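Betaine aldehyde dehydrogenase (Staphylococcus aureus subsp. aureus COL, PDB 4QTO) catalyses the oxidation of betaine aldehyde to glycine betaine, probably using NAD as the electron acceptor, as a member of the aldehyde dehydrogenase family. Local coordinates at residues A75-S89 with P193-P205. Sequence-based numbering, arbitrary orientation.
Sequences AILAARRAFESGEWS and PALATGCSLVMKP
Trp-88 reaches across to the end of helix 183-197, where its NE1 donates to Leu-195 O at 3.0 Å, on a lone pair in the carbonyl plane. The bond is bent, 137° at the hydrogen, with the oxygen tilted out of the indole plane. Leu-195 O also accepts from Gly-198 N, so the indole joins the final turn of the helix at a carbonyl that already serves its Schellman motif. With CG anti to the backbone N (chi1 -168°), the indole brings CD1 to 3.6 Å from Gly-198 CA, while Leu-195 CD2 packs near Trp-88 NE1. Having no side chain, Gly-198 leaves room for the backbone of Ser-89, where a CB would press on its CA; Ser-89 CB sits 3.3 Å from Gly-198 O. The same oxygen meets the edge of the Phe-83 ring, 3.7 Å from CE1.

Farther along, Ser-200 points at helix 75-85. Its OG lies 3.1 Å from Ala-79 O, a carbonyl already taken by Phe-83 N in the helix ladder, and its CB rests on Ala-79 CB at 3.7 Å. Two residues on, Val-202 fits between Ala-75, Ile-76 and Ala-79: CG1 touches Ala-75 CB, and CG2 lies 4.0 Å from Ala-79 CB and also meets Ile-76 CG1, the two side chains crossing at about a right angle. Small alanines thus let helix and strand axes approach to 7.6 Å, nearly antiparallel at 164°.

Arg-80 bridges to Glu-84, Glu-249 and Asp-251; Glu-84 also pairs with Lys-462 of a second subunit. In the Rossmann-type sheet, strand 162-177, helix 183-197 and parallel strand 200-204 form a beta-alpha-beta crossover, Trp-88 holding the turn after the helix. Helix 75-85 packs on this sheet beside helix 237-246, whereas Trp-88 and Leu-195 lean on helix 93-109.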
loop_
_atom_site.group_PDB
_atom_site.type_symbol
_atom_site.label_atom_id
_atom_site.label_comp_id
_atom_site.label_asym_id
_atom_site.label_seq_id
_atom_site.Cartn_x
_atom_site.Cartn_y
_atom_site.Cartn_z
ATOM N N ALA A 75 27.957 -23.452 -8.521
ATOM C CA ALA A 75 27.518 -22.126 -8.067
ATOM C C ALA A 75 26.083 -22.145 -7.553
ATOM O O ALA A 75 25.766 -21.584 -6.500
ATOM C CB ALA A 75 27.621 -21.121 -9.180
ATOM N N ILE A 76 25.205 -22.835 -8.279
ATOM C CA ILE A 76 23.802 -22.928 -7.841
ATOM C C ILE A 76 23.696 -23.677 -6.492
ATOM O O ILE A 76 22.952 -23.271 -5.576
ATOM C CB ILE A 76 22.946 -23.595 -8.935
ATOM C CG1 ILE A 76 22.811 -22.621 -10.111
ATOM C CG2 ILE A 76 21.575 -23.990 -8.387
ATOM C CD1 ILE A 76 22.292 -23.278 -11.361
ATOM N N LEU A 77 24.444 -24.764 -6.355
ATOM C CA LEU A 77 24.419 -25.514 -5.106
ATOM C C LEU A 77 24.988 -24.689 -3.951
ATOM O O LEU A 77 24.507 -24.787 -2.830
ATOM C CB LEU A 77 25.135 -26.846 -5.244
ATOM C CG LEU A 77 24.435 -27.834 -6.186
ATOM C CD1 LEU A 77 25.285 -29.090 -6.344
ATOM C CD2 LEU A 77 23.048 -28.190 -5.712
ATOM N N ALA A 78 25.983 -23.867 -4.232
ATOM C CA ALA A 78 26.551 -22.978 -3.201
ATOM C C ALA A 78 25.564 -21.904 -2.796
ATOM O O ALA A 78 25.446 -21.577 -1.614
ATOM C CB ALA A 78 27.834 -22.343 -3.685
ATOM N N ALA A 79 24.845 -21.361 -3.780
ATOM C CA ALA A 79 23.799 -20.364 -3.514
ATOM C C ALA A 79 22.722 -20.973 -2.616
ATOM O O ALA A 79 22.212 -20.343 -1.673
ATOM C CB ALA A 79 23.228 -19.867 -4.828
ATOM N N ARG A 80 22.317 -22.214 -2.928
ATOM C CA ARG A 80 21.337 -22.902 -2.124
ATOM C C ARG A 80 21.835 -23.112 -0.704
ATOM O O ARG A 80 21.105 -22.870 0.265
ATOM C CB ARG A 80 20.933 -24.249 -2.778
ATOM C CG ARG A 80 20.086 -25.181 -1.905
ATOM C CD ARG A 80 18.783 -24.562 -1.421
ATOM N NE ARG A 80 17.929 -24.225 -2.560
ATOM C CZ ARG A 80 16.923 -23.357 -2.520
ATOM N NH1 ARG A 80 16.610 -22.722 -1.407
ATOM N NH2 ARG A 80 16.230 -23.127 -3.619
ATOM N N ARG A 81 23.058 -23.613 -0.559
ATOM C CA ARG A 81 23.621 -23.836 0.775
ATOM C C ARG A 81 23.636 -22.537 1.598
ATOM O O ARG A 81 23.235 -22.517 2.775
ATOM C CB ARG A 81 25.045 -24.398 0.659
ATOM C CG ARG A 81 25.585 -24.895 1.988
ATOM C CD ARG A 81 27.104 -24.995 1.991
ATOM N NE ARG A 81 27.700 -23.655 1.929
ATOM C CZ ARG A 81 28.466 -23.195 0.938
ATOM N NH1 ARG A 81 28.825 -23.983 -0.073
ATOM N NH2 ARG A 81 28.941 -21.952 1.010
ATOM N N ALA A 82 24.078 -21.467 0.958
ATOM C CA ALA A 82 24.117 -20.160 1.575
ATOM C C ALA A 82 22.706 -19.697 1.986
ATOM O O ALA A 82 22.508 -19.185 3.102
ATOM C CB ALA A 82 24.775 -19.154 0.671
ATOM N N PHE A 83 21.734 -19.882 1.095
ATOM C CA PHE A 83 20.365 -19.488 1.397
ATOM C C PHE A 83 19.855 -20.245 2.642
ATOM O O PHE A 83 19.308 -19.623 3.568
ATOM C CB PHE A 83 19.428 -19.727 0.203
ATOM C CG PHE A 83 18.076 -19.161 0.431
ATOM C CD1 PHE A 83 17.865 -17.798 0.247
ATOM C CD2 PHE A 83 17.041 -19.936 0.882
ATOM C CE1 PHE A 83 16.654 -17.225 0.546
ATOM C CE2 PHE A 83 15.809 -19.352 1.159
ATOM C CZ PHE A 83 15.623 -18.015 0.989
ATOM N N GLU A 84 20.095 -21.554 2.694
ATOM C CA GLU A 84 19.609 -22.380 3.814
ATOM C C GLU A 84 20.333 -22.063 5.115
ATOM O O GLU A 84 19.750 -22.257 6.177
ATOM C CB GLU A 84 19.724 -23.861 3.498
ATOM C CG GLU A 84 18.946 -24.250 2.238
ATOM C CD GLU A 84 17.469 -23.896 2.306
ATOM O OE1 GLU A 84 16.894 -23.942 3.403
ATOM O OE2 GLU A 84 16.843 -23.617 1.283
ATOM N N SER A 85 21.558 -21.548 5.038
ATOM C CA SER A 85 22.307 -21.210 6.258
ATOM C C SER A 85 21.678 -20.027 6.971
ATOM O O SER A 85 21.879 -19.851 8.190
ATOM C CB SER A 85 23.769 -20.841 5.930
ATOM O OG SER A 85 23.827 -19.483 5.421
ATOM N N GLY A 86 20.969 -19.175 6.231
ATOM C CA GLY A 86 20.332 -17.986 6.787
ATOM C C GLY A 86 21.210 -16.783 7.009
ATOM O O GLY A 86 20.729 -15.740 7.442
ATOM N N GLU A 87 22.509 -16.896 6.742
ATOM C CA GLU A 87 23.434 -15.786 7.063
ATOM C C GLU A 87 23.041 -14.482 6.359
ATOM O O GLU A 87 23.220 -13.386 6.921
ATOM C CB GLU A 87 24.854 -16.154 6.729
ATOM C CG GLU A 87 25.421 -17.299 7.511
ATOM C CD GLU A 87 26.811 -17.482 6.953
ATOM O OE1 GLU A 87 27.624 -16.549 7.173
ATOM O OE2 GLU A 87 27.037 -18.456 6.190
ATOM N N TRP A 88 22.509 -14.570 5.140
ATOM C CA TRP A 88 22.013 -13.380 4.452
ATOM C C TRP A 88 20.500 -13.297 4.488
ATOM O O TRP A 88 19.900 -12.227 4.691
ATOM C CB TRP A 88 22.519 -13.340 2.994
ATOM C CG TRP A 88 22.280 -12.025 2.332
ATOM C CD1 TRP A 88 21.530 -11.774 1.237
ATOM C CD2 TRP A 88 22.808 -10.772 2.747
ATOM N NE1 TRP A 88 21.544 -10.432 0.941
ATOM C CE2 TRP A 88 22.329 -9.794 1.852
ATOM C CE3 TRP A 88 23.633 -10.375 3.795
ATOM C CZ2 TRP A 88 22.635 -8.461 1.977
ATOM C CZ3 TRP A 88 23.943 -9.026 3.904
ATOM C CH2 TRP A 88 23.445 -8.099 3.004
ATOM N N SER A 89 19.830 -14.436 4.304
ATOM C CA SER A 89 18.386 -14.439 4.233
ATOM C C SER A 89 17.697 -14.081 5.519
ATOM O O SER A 89 16.529 -13.666 5.466
ATOM C CB SER A 89 17.895 -15.794 3.646
ATOM O OG SER A 89 18.261 -16.880 4.513
ATOM N N PRO A 193 17.811 -5.707 -6.143
ATOM C CA PRO A 193 16.695 -6.263 -5.369
ATOM C C PRO A 193 16.977 -7.631 -4.800
ATOM O O PRO A 193 16.484 -7.960 -3.734
ATOM C CB PRO A 193 15.546 -6.302 -6.388
ATOM C CG PRO A 193 16.234 -6.366 -7.726
ATOM C CD PRO A 193 17.426 -5.462 -7.546
ATOM N N ALA A 194 17.762 -8.453 -5.483
ATOM C CA ALA A 194 18.060 -9.788 -4.977
ATOM C C ALA A 194 18.775 -9.668 -3.638
ATOM O O ALA A 194 18.438 -10.349 -2.666
ATOM C CB ALA A 194 18.919 -10.560 -5.955
ATOM N N LEU A 195 19.779 -8.793 -3.571
ATOM C CA LEU A 195 20.486 -8.626 -2.302
ATOM C C LEU A 195 19.637 -7.943 -1.255
ATOM O O LEU A 195 19.688 -8.344 -0.090
ATOM C CB LEU A 195 21.812 -7.881 -2.490
ATOM C CG LEU A 195 22.863 -8.656 -3.291
ATOM C CD1 LEU A 195 24.104 -7.801 -3.452
ATOM C CD2 LEU A 195 23.207 -9.969 -2.609
ATOM N N ALA A 196 18.871 -6.926 -1.651
ATOM C CA ALA A 196 18.032 -6.229 -0.679
ATOM C C ALA A 196 17.050 -7.166 0.016
ATOM O O ALA A 196 16.785 -6.980 1.225
ATOM C CB ALA A 196 17.291 -5.094 -1.342
ATOM N N THR A 197 16.515 -8.161 -0.712
ATOM C CA THR A 197 15.500 -9.053 -0.151
ATOM C C THR A 197 16.058 -10.240 0.612
ATOM O O THR A 197 15.303 -10.894 1.310
ATOM C CB THR A 197 14.570 -9.579 -1.240
ATOM O OG1 THR A 197 15.367 -10.268 -2.227
ATOM C CG2 THR A 197 13.802 -8.463 -1.907
ATOM N N GLY A 198 17.345 -10.532 0.444
ATOM C CA GLY A 198 17.961 -11.669 1.122
ATOM C C GLY A 198 18.102 -12.932 0.291
ATOM O O GLY A 198 18.384 -14.007 0.861
ATOM N N CYS A 199 17.985 -12.825 -1.036
ATOM C CA CYS A 199 18.209 -13.982 -1.890
ATOM C C CYS A 199 19.689 -14.314 -2.041
ATOM O O CYS A 199 20.553 -13.523 -1.673
ATOM C CB CYS A 199 17.677 -13.686 -3.300
ATOM S SG CYS A 199 15.899 -13.459 -3.424
ATOM N N SER A 200 19.968 -15.513 -2.584
ATOM C CA SER A 200 21.312 -15.847 -3.049
ATOM C C SER A 200 21.195 -15.808 -4.568
ATOM O O SER A 200 20.160 -16.197 -5.120
ATOM C CB SER A 200 21.750 -17.242 -2.627
ATOM O OG SER A 200 21.928 -17.309 -1.238
ATOM N N LEU A 201 22.256 -15.402 -5.256
ATOM C CA LEU A 201 22.203 -15.263 -6.703
ATOM C C LEU A 201 23.387 -15.851 -7.430
ATOM O O LEU A 201 24.483 -15.953 -6.895
ATOM C CB LEU A 201 22.071 -13.775 -7.070
ATOM C CG LEU A 201 23.234 -12.828 -6.703
ATOM C CD1 LEU A 201 24.244 -12.784 -7.842
ATOM C CD2 LEU A 201 22.735 -11.400 -6.440
ATOM N N VAL A 202 23.111 -16.246 -8.664
ATOM C CA VAL A 202 24.136 -16.690 -9.614
ATOM C C VAL A 202 23.908 -15.891 -10.880
ATOM O O VAL A 202 22.850 -16.017 -11.531
ATOM C CB VAL A 202 24.083 -18.197 -9.924
ATOM C CG1 VAL A 202 25.240 -18.582 -10.868
ATOM C CG2 VAL A 202 24.145 -19.043 -8.666
ATOM N N MET A 203 24.888 -15.070 -11.254
ATOM C CA MET A 203 24.779 -14.220 -12.432
ATOM C C MET A 203 25.728 -14.625 -13.520
ATOM O O MET A 203 26.864 -15.037 -13.231
ATOM C CB MET A 203 25.084 -12.763 -12.058
ATOM C CG MET A 203 25.107 -11.832 -13.260
ATOM S SD MET A 203 25.024 -10.057 -12.895
ATOM C CE MET A 203 23.297 -9.932 -12.475
ATOM N N LYS A 204 25.261 -14.545 -14.770
ATOM C CA LYS A 204 26.105 -14.806 -15.938
ATOM C C LYS A 204 25.903 -13.676 -16.916
ATOM O O LYS A 204 24.814 -13.534 -17.473
ATOM C CB LYS A 204 25.782 -16.131 -16.631
ATOM C CG LYS A 204 26.774 -16.462 -17.763
ATOM C CD LYS A 204 26.211 -17.430 -18.772
ATOM C CE LYS A 204 25.461 -16.719 -19.880
ATOM N NZ LYS A 204 26.358 -15.924 -20.788
ATOM N N PRO A 205 26.938 -12.845 -17.133
ATOM C CA PRO A 205 26.813 -11.764 -18.121
ATOM C C PRO A 205 26.961 -12.303 -19.532
ATOM O O PRO A 205 27.339 -13.475 -19.726
ATOM C CB PRO A 205 27.971 -10.834 -17.767
ATOM C CG PRO A 205 29.019 -11.773 -17.233
ATOM C CD PRO A 205 28.269 -12.849 -16.500
#